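Local coordinates for putative uncharacterized protein (Dictyostelium purpureum, PDB 4R12) that probably serves as an essential subunit of gamma-secretase, the protease complex that cleaves Notch receptors, amyloid precursor protein and other membrane proteins within the bilayer, at residues N75-T80 against T100-P105; Y104-D109 against D132-F137; E213-M218 against I319-E324. One frame throughout, in Å; residues are numbered along the deposited sequence.

Contact 1 (N75-T80 against T100-P105); sequences NYFNST and TKKTYP. With NAG (2-acetamido-2-deoxy-beta-D-glucopyranose), chain C; NAG (2-acetamido-2-deoxy-beta-D-glucopyranose), chain D.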
loop_
_atom_site.group_PDB
_atom_site.type_symbol
_atom_site.label_atom_id
_atom_site.label_comp_id
_atom_site.label_asym_id
_atom_site.label_seq_id
_atom_site.Cartn_x
_atom_site.Cartn_y
_atom_site.Cartn_z
ATOM N N ASN A 75 -22.685 1.607 -8.002
ATOM C CA ASN A 75 -23.606 1.567 -6.864
ATOM C C ASN A 75 -24.142 0.155 -6.618
ATOM O O ASN A 75 -24.597 -0.166 -5.520
ATOM C CB ASN A 75 -24.766 2.536 -7.061
ATOM C CG ASN A 75 -24.535 3.874 -6.367
ATOM O OD1 ASN A 75 -23.459 4.126 -5.813
ATOM N ND2 ASN A 75 -25.546 4.741 -6.395
ATOM N N TYR A 76 -24.064 -0.691 -7.640
ATOM C CA TYR A 76 -24.528 -2.069 -7.526
ATOM C C TYR A 76 -23.400 -3.090 -7.371
ATOM O O TYR A 76 -23.644 -4.300 -7.363
ATOM C CB TYR A 76 -25.405 -2.405 -8.731
ATOM C CG TYR A 76 -26.712 -1.675 -8.633
ATOM C CD1 TYR A 76 -26.839 -0.372 -9.094
ATOM C CD2 TYR A 76 -27.805 -2.264 -8.015
ATOM C CE1 TYR A 76 -28.039 0.318 -8.973
ATOM C CE2 TYR A 76 -28.998 -1.589 -7.890
ATOM C CZ TYR A 76 -29.112 -0.301 -8.365
ATOM O OH TYR A 76 -30.309 0.361 -8.234
ATOM N N PHE A 77 -22.175 -2.597 -7.208
ATOM C CA PHE A 77 -21.022 -3.465 -6.971
ATOM C C PHE A 77 -20.660 -3.554 -5.488
ATOM O O PHE A 77 -19.940 -2.708 -4.954
ATOM C CB PHE A 77 -19.805 -2.984 -7.777
ATOM C CG PHE A 77 -18.581 -3.845 -7.594
ATOM C CD1 PHE A 77 -18.595 -5.188 -7.957
ATOM C CD2 PHE A 77 -17.419 -3.312 -7.058
ATOM C CE1 PHE A 77 -17.466 -5.985 -7.803
ATOM C CE2 PHE A 77 -16.287 -4.107 -6.888
ATOM C CZ PHE A 77 -16.311 -5.443 -7.261
ATOM N N ASN A 78 -21.276 -4.507 -4.809
ATOM C CA ASN A 78 -21.051 -4.807 -3.403
ATOM C C ASN A 78 -21.459 -6.275 -3.108
ATOM O O ASN A 78 -22.086 -6.856 -3.920
ATOM C CB ASN A 78 -21.732 -3.788 -2.477
ATOM C CG ASN A 78 -23.245 -3.909 -2.448
ATOM O OD1 ASN A 78 -23.763 -4.978 -2.557
ATOM N ND2 ASN A 78 -23.951 -2.794 -2.269
ATOM N N SER A 79 -21.061 -6.855 -1.984
ATOM C CA SER A 79 -21.291 -8.280 -1.735
ATOM C C SER A 79 -22.760 -8.654 -1.881
ATOM O O SER A 79 -23.095 -9.558 -2.637
ATOM C CB SER A 79 -20.781 -8.692 -0.347
ATOM O OG SER A 79 -21.310 -7.857 0.668
ATOM N N THR A 80 -23.629 -7.939 -1.179
ATOM C CA THR A 80 -25.047 -8.285 -1.141
ATOM C C THR A 80 -25.673 -8.303 -2.522
ATOM O O THR A 80 -26.390 -9.239 -2.890
ATOM C CB THR A 80 -25.826 -7.299 -0.255
ATOM O OG1 THR A 80 -25.555 -7.596 1.118
ATOM C CG2 THR A 80 -27.319 -7.419 -0.502
ATOM N N THR A 100 -18.836 6.723 -12.942
ATOM C CA THR A 100 -19.467 7.312 -11.762
ATOM C C THR A 100 -18.877 6.677 -10.500
ATOM O O THR A 100 -18.287 5.598 -10.563
ATOM C CB THR A 100 -20.982 7.105 -11.749
ATOM O OG1 THR A 100 -21.269 5.701 -11.690
ATOM C CG2 THR A 100 -21.640 7.718 -12.989
ATOM N N LYS A 101 -19.040 7.350 -9.365
ATOM C CA LYS A 101 -18.549 6.872 -8.072
ATOM C C LYS A 101 -19.695 6.317 -7.246
ATOM O O LYS A 101 -20.855 6.534 -7.581
ATOM C CB LYS A 101 -17.885 8.002 -7.283
ATOM C CG LYS A 101 -16.537 8.477 -7.801
ATOM C CD LYS A 101 -16.087 9.677 -6.954
ATOM C CE LYS A 101 -14.745 10.232 -7.411
ATOM N NZ LYS A 101 -13.627 9.490 -6.784
ATOM N N LYS A 102 -19.385 5.628 -6.152
ATOM C CA LYS A 102 -20.452 5.210 -5.242
ATOM C C LYS A 102 -20.989 6.424 -4.501
ATOM O O LYS A 102 -20.230 7.308 -4.133
ATOM C CB LYS A 102 -19.967 4.162 -4.236
ATOM C CG LYS A 102 -19.877 2.749 -4.789
ATOM C CD LYS A 102 -19.561 1.749 -3.680
ATOM C CE LYS A 102 -19.834 0.305 -4.125
ATOM N NZ LYS A 102 -19.029 -0.078 -5.336
ATOM N N THR A 103 -22.294 6.459 -4.274
ATOM C CA THR A 103 -22.906 7.560 -3.532
ATOM C C THR A 103 -23.025 7.246 -2.038
ATOM O O THR A 103 -23.684 7.972 -1.293
ATOM C CB THR A 103 -24.299 7.879 -4.074
ATOM O OG1 THR A 103 -25.121 6.708 -3.989
ATOM C CG2 THR A 103 -24.208 8.323 -5.535
ATOM N N TYR A 104 -22.383 6.170 -1.603
ATOM C CA TYR A 104 -22.422 5.787 -0.194
ATOM C C TYR A 104 -21.058 5.293 0.263
ATOM O O TYR A 104 -20.240 4.897 -0.570
ATOM C CB TYR A 104 -23.493 4.715 0.040
ATOM C CG TYR A 104 -23.389 3.485 -0.841
ATOM C CD1 TYR A 104 -22.549 2.425 -0.497
ATOM C CD2 TYR A 104 -24.170 3.362 -1.991
ATOM C CE1 TYR A 104 -22.466 1.279 -1.290
ATOM C CE2 TYR A 104 -24.102 2.214 -2.793
ATOM C CZ TYR A 104 -23.241 1.178 -2.433
ATOM O OH TYR A 104 -23.165 0.041 -3.204
ATOM N N PRO A 105 -20.802 5.298 1.585
ATOM C CA PRO A 105 -19.513 4.779 2.058
ATOM C C PRO A 105 -19.413 3.278 1.809
ATOM O O PRO A 105 -20.407 2.560 1.922
ATOM C CB PRO A 105 -19.523 5.076 3.568
ATOM C CG PRO A 105 -20.722 5.958 3.810
ATOM C CD PRO A 105 -21.682 5.689 2.701
HETATM C C1 NAG C . -25.034 -2.569 -1.871
HETATM C C2 NAG C . -25.646 -1.741 -0.757
HETATM C C3 NAG C . -27.146 -1.677 -0.827
HETATM C C4 NAG C . -27.642 -1.268 -2.177
HETATM C C5 NAG C . -27.011 -2.196 -3.216
HETATM C C6 NAG C . -27.360 -1.871 -4.646
HETATM C C7 NAG C . -24.163 -1.986 1.074
HETATM C C8 NAG C . -23.770 -2.821 2.248
HETATM N N2 NAG C . -25.299 -2.273 0.505
HETATM O O3 NAG C . -27.578 -0.759 0.155
HETATM O O4 NAG C . -29.030 -1.446 -2.112
HETATM O O5 NAG C . -25.603 -2.218 -3.101
HETATM O O6 NAG C . -27.451 -0.504 -4.922
HETATM O O7 NAG C . -23.455 -1.112 0.690
HETATM C C1 NAG D . -15.224 10.963 -15.318
HETATM C C2 NAG D . -15.524 11.474 -13.932
HETATM C C3 NAG D . -16.524 12.601 -13.995
HETATM C C4 NAG D . -16.141 13.649 -15.032
HETATM C C5 NAG D . -15.823 12.945 -16.351
HETATM C C6 NAG D . -15.340 13.847 -17.448
HETATM C C7 NAG D . -15.408 9.930 -12.123
HETATM C C8 NAG D . -16.157 8.966 -11.284
HETATM N N2 NAG D . -16.064 10.422 -13.140
HETATM O O3 NAG D . -16.600 13.155 -12.698
HETATM O O4 NAG D . -17.239 14.548 -15.165
HETATM O O5 NAG D . -14.770 12.055 -16.088
HETATM O O6 NAG D . -14.137 14.469 -17.037
HETATM O O7 NAG D . -14.271 10.235 -11.891
#
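The Tyr-104 ring meets Asn-75 edge-on: the backbone O of Asn-75 lies in the ring plane beyond the hydroxyl. The Asn-75 side chain runs antiparallel to that of Tyr-104, amide and ring planes 29° apart. Over one face of the Tyr-76 ring sits O6 of the N-acetylglucosamine linked to Asn-78, offset toward the rim, while the ammonium of Lys-102 approaches the edge of the Phe-77 ring.

Two hydroxyls converge on Asn-75 O: Tyr-104 OH donates at 2.7 Å, from above the carbonyl plane, and the sugar O6 donates to Asn-75 O at 2.9 Å. The amide bonds Thr-103 twice. Asn-75 OD1 receives Thr-103 N on an in-plane lone pair at 3.0 Å, and Asn-75 ND2 gives to Thr-103 OG1 at 3.1 Å, tilted somewhat from the amide plane. Lys-102 runs extended until a final bend (chi4 59°) brings NZ to Phe-77 O at 2.8 Å, in the carbonyl plane; Thr-74 O and Tyr-414 OH also hold this ammonium.

Asn-78, an experimentally established N-glycosylation site, carries the sugar on ND2, and as N-cap its OD1 accepts from Ser-81 N at the start of helix 79-83. The contact ties the turn between strand 67-72 and helix 79-83 to the loop after the adjacent parallel strand 90-96.

Contact 2 (Y104-D109 against D132-F137); sequences YPYSPD and DGFTYF. With NAG (2-acetamido-2-deoxy-beta-D-glucopyranose), chain C.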
loop_
_atom_site.group_PDB
_atom_site.type_symbol
_atom_site.label_atom_id
_atom_site.label_comp_id
_atom_site.label_asym_id
_atom_site.label_seq_id
_atom_site.Cartn_x
_atom_site.Cartn_y
_atom_site.Cartn_z
ATOM N N TYR A 104 -22.383 6.170 -1.603
ATOM C CA TYR A 104 -22.422 5.787 -0.194
ATOM C C TYR A 104 -21.058 5.293 0.263
ATOM O O TYR A 104 -20.240 4.897 -0.570
ATOM C CB TYR A 104 -23.493 4.715 0.040
ATOM C CG TYR A 104 -23.389 3.485 -0.841
ATOM C CD1 TYR A 104 -22.549 2.425 -0.497
ATOM C CD2 TYR A 104 -24.170 3.362 -1.991
ATOM C CE1 TYR A 104 -22.466 1.279 -1.290
ATOM C CE2 TYR A 104 -24.102 2.214 -2.793
ATOM C CZ TYR A 104 -23.241 1.178 -2.433
ATOM O OH TYR A 104 -23.165 0.041 -3.204
ATOM N N PRO A 105 -20.802 5.298 1.585
ATOM C CA PRO A 105 -19.513 4.779 2.058
ATOM C C PRO A 105 -19.413 3.278 1.809
ATOM O O PRO A 105 -20.407 2.560 1.922
ATOM C CB PRO A 105 -19.523 5.076 3.568
ATOM C CG PRO A 105 -20.722 5.958 3.810
ATOM C CD PRO A 105 -21.682 5.689 2.701
ATOM N N TYR A 106 -18.221 2.801 1.468
ATOM C CA TYR A 106 -18.081 1.396 1.127
ATOM C C TYR A 106 -16.665 0.862 1.332
ATOM O O TYR A 106 -15.703 1.451 0.840
ATOM C CB TYR A 106 -18.507 1.163 -0.343
ATOM C CG TYR A 106 -18.346 -0.280 -0.713
ATOM C CD1 TYR A 106 -19.174 -1.238 -0.137
ATOM C CD2 TYR A 106 -17.341 -0.702 -1.578
ATOM C CE1 TYR A 106 -19.029 -2.561 -0.421
ATOM C CE2 TYR A 106 -17.190 -2.053 -1.882
ATOM C CZ TYR A 106 -18.045 -2.973 -1.289
ATOM O OH TYR A 106 -17.937 -4.313 -1.545
ATOM N N SER A 107 -16.542 -0.255 2.047
ATOM C CA SER A 107 -15.266 -0.963 2.148
ATOM C C SER A 107 -15.444 -2.462 1.923
ATOM O O SER A 107 -16.202 -3.123 2.641
ATOM C CB SER A 107 -14.608 -0.718 3.510
ATOM O OG SER A 107 -13.447 -1.519 3.669
ATOM N N PRO A 108 -14.745 -3.001 0.917
ATOM C CA PRO A 108 -14.715 -4.436 0.627
ATOM C C PRO A 108 -13.689 -5.156 1.493
ATOM O O PRO A 108 -13.428 -6.333 1.292
ATOM C CB PRO A 108 -14.286 -4.482 -0.844
ATOM C CG PRO A 108 -13.330 -3.315 -0.941
ATOM C CD PRO A 108 -13.880 -2.242 -0.013
ATOM N N ASP A 109 -13.097 -4.452 2.446
ATOM C CA ASP A 109 -12.043 -5.054 3.251
ATOM C C ASP A 109 -12.596 -5.644 4.546
ATOM O O ASP A 109 -13.804 -5.813 4.692
ATOM C CB ASP A 109 -10.957 -4.020 3.548
ATOM C CG ASP A 109 -9.565 -4.627 3.561
ATOM O OD1 ASP A 109 -9.185 -5.207 4.601
ATOM O OD2 ASP A 109 -8.854 -4.521 2.536
ATOM N N ASP A 132 -17.866 -4.803 4.155
ATOM C CA ASP A 132 -18.626 -6.015 3.840
ATOM C C ASP A 132 -17.720 -7.185 3.425
ATOM O O ASP A 132 -18.207 -8.266 3.081
ATOM C CB ASP A 132 -19.693 -5.717 2.772
ATOM C CG ASP A 132 -19.132 -5.610 1.350
ATOM O OD1 ASP A 132 -17.897 -5.606 1.144
ATOM O OD2 ASP A 132 -19.963 -5.513 0.423
ATOM N N GLY A 133 -16.402 -6.972 3.471
ATOM C CA GLY A 133 -15.454 -8.047 3.216
ATOM C C GLY A 133 -15.508 -8.675 1.827
ATOM O O GLY A 133 -14.979 -9.750 1.607
ATOM N N PHE A 134 -16.135 -7.979 0.892
ATOM C CA PHE A 134 -16.306 -8.439 -0.481
ATOM C C PHE A 134 -15.008 -8.916 -1.166
ATOM O O PHE A 134 -15.038 -9.823 -2.004
ATOM C CB PHE A 134 -16.932 -7.309 -1.285
ATOM C CG PHE A 134 -17.567 -7.735 -2.571
ATOM C CD1 PHE A 134 -18.067 -9.006 -2.735
ATOM C CD2 PHE A 134 -17.666 -6.833 -3.619
ATOM C CE1 PHE A 134 -18.673 -9.381 -3.921
ATOM C CE2 PHE A 134 -18.267 -7.200 -4.804
ATOM C CZ PHE A 134 -18.765 -8.479 -4.955
ATOM N N THR A 135 -13.879 -8.299 -0.825
ATOM C CA THR A 135 -12.607 -8.678 -1.442
ATOM C C THR A 135 -12.245 -10.137 -1.163
ATOM O O THR A 135 -11.662 -10.813 -2.018
ATOM C CB THR A 135 -11.454 -7.756 -0.962
ATOM O OG1 THR A 135 -11.685 -6.439 -1.464
ATOM C CG2 THR A 135 -10.104 -8.239 -1.488
ATOM N N TYR A 136 -12.639 -10.636 0.009
ATOM C CA TYR A 136 -12.209 -11.957 0.461
ATOM C C TYR A 136 -13.183 -13.068 0.121
ATOM O O TYR A 136 -13.293 -14.034 0.847
ATOM C CB TYR A 136 -11.947 -11.916 1.970
ATOM C CG TYR A 136 -10.979 -10.814 2.283
ATOM C CD1 TYR A 136 -9.665 -10.886 1.833
ATOM C CD2 TYR A 136 -11.375 -9.676 2.981
ATOM C CE1 TYR A 136 -8.768 -9.877 2.078
ATOM C CE2 TYR A 136 -10.476 -8.656 3.235
ATOM C CZ TYR A 136 -9.171 -8.764 2.777
ATOM O OH TYR A 136 -8.247 -7.762 3.008
ATOM N N PHE A 137 -13.877 -12.932 -1.000
ATOM C CA PHE A 137 -14.698 -14.013 -1.538
ATOM C C PHE A 137 -14.013 -14.645 -2.742
ATOM O O PHE A 137 -13.208 -13.999 -3.422
ATOM C CB PHE A 137 -16.077 -13.496 -1.927
ATOM C CG PHE A 137 -16.974 -13.242 -0.754
ATOM C CD1 PHE A 137 -16.879 -12.060 -0.035
ATOM C CD2 PHE A 137 -17.901 -14.201 -0.356
ATOM C CE1 PHE A 137 -17.708 -11.833 1.068
ATOM C CE2 PHE A 137 -18.733 -13.979 0.738
ATOM C CZ PHE A 137 -18.637 -12.795 1.448
HETATM C C1 NAG C . -25.034 -2.569 -1.871
HETATM C C2 NAG C . -25.646 -1.741 -0.757
HETATM C C3 NAG C . -27.146 -1.677 -0.827
HETATM C C4 NAG C . -27.642 -1.268 -2.177
HETATM C C5 NAG C . -27.011 -2.196 -3.216
HETATM C C6 NAG C . -27.360 -1.871 -4.646
HETATM C C7 NAG C . -24.163 -1.986 1.074
HETATM C C8 NAG C . -23.770 -2.821 2.248
HETATM N N2 NAG C . -25.299 -2.273 0.505
HETATM O O3 NAG C . -27.578 -0.759 0.155
HETATM O O4 NAG C . -29.030 -1.446 -2.112
HETATM O O5 NAG C . -25.603 -2.218 -3.101
HETATM O O6 NAG C . -27.451 -0.504 -4.922
HETATM O O7 NAG C . -23.455 -1.112 0.690
HETATM O O HOH W 1 -9.901 -4.631 -0.213
#
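Tyr-106 reaches Asp-132 with its hydroxyl, a weak bond from OH to OD2 of 3.1 Å. The carboxylate stands almost perpendicular to the ring (89°), with OD2 at the ring edge. CG of Tyr-106 lies opposite its own backbone N (chi1 179°), which carries the hydroxyl across to segment 132-137. The backbones are joined beside it: Asp-132 N donates to Ser-107 O at 2.8 Å, and Thr-135 N donates to Pro-108 O at 2.9 Å, in plane and on a lone pair. CB of Pro-108 packs on CB of Phe-134 at 3.9 Å.

Each segment is shaped by a side-chain turn. Phe-134 N meets Asp-132 OD1 from above the carboxylate plane at 3.0 Å, closing an Asx turn; Ser-107 OG accepts from Asp-109 N at 3.2 Å, an ST turn. Both belong to the long loop between strands 90-96 and 138-139. Water 1 joins the far end, donating to Asp-109 OD2 and accepting from Thr-135 OG1 at 2.8 Å.

Further out, Ser-79 OG bonds Asp-132 OD2, while Tyr-412 O and Asn-128 ND2 hold Ser-107 OG. The Phe-134 ring turns away from Pro-108 to meet the rings of Phe-77, Phe-139 and Phe-226.

Contact 3 (E213-M218 against I319-E324); sequences EIILVM and ISTIIE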
loop_
_atom_site.group_PDB
_atom_site.type_symbol
_atom_site.label_atom_id
_atom_site.label_comp_id
_atom_site.label_asym_id
_atom_site.label_seq_id
_atom_site.Cartn_x
_atom_site.Cartn_y
_atom_site.Cartn_z
ATOM N N GLU A 213 20.824 7.612 20.514
ATOM C CA GLU A 213 19.500 7.009 20.445
ATOM C C GLU A 213 18.876 7.273 19.080
ATOM O O GLU A 213 19.215 8.246 18.418
ATOM C CB GLU A 213 18.608 7.556 21.562
ATOM C CG GLU A 213 19.092 7.181 22.962
ATOM C CD GLU A 213 18.160 7.678 24.047
ATOM O OE1 GLU A 213 17.328 8.560 23.756
ATOM O OE2 GLU A 213 18.253 7.180 25.190
ATOM N N ILE A 214 17.976 6.396 18.654
ATOM C CA ILE A 214 17.322 6.538 17.355
ATOM C C ILE A 214 15.851 6.895 17.513
ATOM O O ILE A 214 15.129 6.248 18.261
ATOM C CB ILE A 214 17.431 5.242 16.520
ATOM C CG1 ILE A 214 18.890 4.944 16.168
ATOM C CG2 ILE A 214 16.598 5.346 15.249
ATOM C CD1 ILE A 214 19.104 3.549 15.566
ATOM N N ILE A 215 15.425 7.947 16.825
ATOM C CA ILE A 215 14.010 8.252 16.664
ATOM C C ILE A 215 13.549 7.578 15.371
ATOM O O ILE A 215 14.067 7.870 14.304
ATOM C CB ILE A 215 13.739 9.769 16.574
ATOM C CG1 ILE A 215 14.345 10.515 17.766
ATOM C CG2 ILE A 215 12.240 10.048 16.427
ATOM C CD1 ILE A 215 13.827 10.054 19.086
ATOM N N LEU A 216 12.593 6.663 15.476
ATOM C CA LEU A 216 12.076 5.977 14.306
ATOM C C LEU A 216 10.751 6.607 13.880
ATOM O O LEU A 216 9.780 6.614 14.644
ATOM C CB LEU A 216 11.883 4.492 14.595
ATOM C CG LEU A 216 11.315 3.673 13.438
ATOM C CD1 LEU A 216 12.245 3.750 12.221
ATOM C CD2 LEU A 216 11.090 2.229 13.880
ATOM N N VAL A 217 10.720 7.137 12.669
ATOM C CA VAL A 217 9.503 7.726 12.123
ATOM C C VAL A 217 9.090 6.885 10.917
ATOM O O VAL A 217 9.844 6.758 9.972
ATOM C CB VAL A 217 9.722 9.189 11.708
ATOM C CG1 VAL A 217 8.443 9.778 11.130
ATOM C CG2 VAL A 217 10.230 10.012 12.895
ATOM N N MET A 218 7.898 6.309 10.952
ATOM C CA MET A 218 7.575 5.253 10.000
ATOM C C MET A 218 6.124 5.261 9.581
ATOM O O MET A 218 5.286 5.927 10.209
ATOM C CB MET A 218 7.896 3.895 10.606
ATOM C CG MET A 218 6.930 3.505 11.716
ATOM S SD MET A 218 7.633 2.162 12.695
ATOM C CE MET A 218 6.159 1.550 13.516
ATOM N N ILE A 319 16.684 2.182 19.534
ATOM C CA ILE A 319 15.439 2.846 19.137
ATOM C C ILE A 319 14.703 3.298 20.405
ATOM O O ILE A 319 14.320 2.484 21.254
ATOM C CB ILE A 319 14.552 1.927 18.271
ATOM C CG1 ILE A 319 15.315 1.497 17.017
ATOM C CG2 ILE A 319 13.263 2.633 17.870
ATOM C CD1 ILE A 319 14.652 0.354 16.256
ATOM N N SER A 320 14.534 4.604 20.546
ATOM C CA SER A 320 14.100 5.173 21.821
ATOM C C SER A 320 12.753 5.884 21.718
ATOM O O SER A 320 12.204 6.312 22.734
ATOM C CB SER A 320 15.156 6.145 22.346
ATOM O OG SER A 320 15.223 7.300 21.521
ATOM N N THR A 321 12.238 6.006 20.495
ATOM C CA THR A 321 10.949 6.643 20.232
ATOM C C THR A 321 10.427 6.184 18.884
ATOM O O THR A 321 11.166 6.175 17.915
ATOM C CB THR A 321 11.045 8.183 20.208
ATOM O OG1 THR A 321 11.458 8.671 21.493
ATOM C CG2 THR A 321 9.700 8.795 19.848
ATOM N N ILE A 322 9.159 5.798 18.815
ATOM C CA ILE A 322 8.573 5.439 17.531
ATOM C C ILE A 322 7.384 6.334 17.228
ATOM O O ILE A 322 6.452 6.426 18.026
ATOM C CB ILE A 322 8.123 3.962 17.503
ATOM C CG1 ILE A 322 9.340 3.038 17.629
ATOM C CG2 ILE A 322 7.356 3.673 16.220
ATOM C CD1 ILE A 322 8.981 1.559 17.733
ATOM N N ILE A 323 7.429 7.003 16.083
ATOM C CA ILE A 323 6.302 7.766 15.578
ATOM C C ILE A 323 5.770 7.095 14.297
ATOM O O ILE A 323 6.528 6.877 13.350
ATOM C CB ILE A 323 6.706 9.228 15.261
ATOM C CG1 ILE A 323 7.495 9.838 16.426
ATOM C CG2 ILE A 323 5.487 10.076 14.921
ATOM C CD1 ILE A 323 6.661 10.035 17.674
ATOM N N GLU A 324 4.480 6.775 14.267
ATOM C CA GLU A 324 3.882 6.179 13.082
ATOM C C GLU A 324 2.760 7.046 12.531
ATOM O O GLU A 324 1.914 7.538 13.276
ATOM C CB GLU A 324 3.333 4.775 13.373
ATOM C CG GLU A 324 2.689 4.108 12.133
ATOM C CD GLU A 324 2.197 2.701 12.410
ATOM O OE1 GLU A 324 2.402 2.216 13.551
ATOM O OE2 GLU A 324 1.588 2.083 11.495
#
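A parallel pair of strands in the large lobe, whose sequence family belongs to the zinc-exopeptidase clan, forms where Ile-214 to Met-218 runs beside Ile-319 to Glu-324, the two directions only 13° apart. Leu-216 is gripped through both its backbone polar atoms: its N donates to Thr-321 O at 2.9 Å and its O accepts from Ile-323 N at 2.8 Å. Met-218 N continues the pattern to Ile-323 O. Ile-214 O takes Ser-320 N at 2.9 Å, in an almost straight bond (175° at the hydrogen).

Between the pairs Ile-214/Ile-319 and Leu-216/Ile-322 the second strand holds one extra residue, a beta bulge at Ser-320. It leaves the buried Thr-321 N without a partner. There Glu-213 OE1 is 3.3 Å from Ser-320 OG, at best a weak bond, because Ile-214 O competes for the same proton, and Lys-261 is a distant, weak ion pair of that carboxylate oxygen. With an alanine in place of Glu-213, the Ser-320 hydroxyl would probably lose one possible acceptor and Lys-261 its remote carboxylate.

The Met-218 chain, extended beyond CG, crosses Ile-322 so that its CE touches CG2 at 3.6 Å; the same methyl lies 3.8 Å from Glu-324 OE1. In that carboxylate OE1 is bonded by Ser-385 OG, and OE2 by Ser-384 N and Asn-326 ND2. On the other face the Ile-215 and Thr-321 side chains run alongside each other, with Ile-215 CD1 3.5 Å from Thr-321 CB.

Phe-388 of helix 385-389 covers Leu-216, Met-218 and Ile-322, whereas helix 427-441 packs on Ile-215, Val-217 and Ile-323. Strand 262-268 flanks the first strand and strand 397-401 the second. Parallel strands enclosed by helices on both faces are consistent with the alpha/beta core of aminopeptidase-like folds.

Contacts 1 and 2 are neighbours, their centres about 10 Å apart, and share Tyr-104 and Pro-105. Both secure the loop after strand 90-96 in the small lobe. Contact 1 is partly buried and polar, with a glycan at its side; contact 2 is buried and relies on loop turns, and the two touch through helix 79-83 and an aromatic pair. Contact 3 lies in the large lobe, with nearest atoms about 23 Å from contact 1 and about 15 Å from contact 2. Being made of strands, it shows mostly backbone strand pairing and aliphatic packing, in place of the mixed side-chain and backbone bonds of the loops.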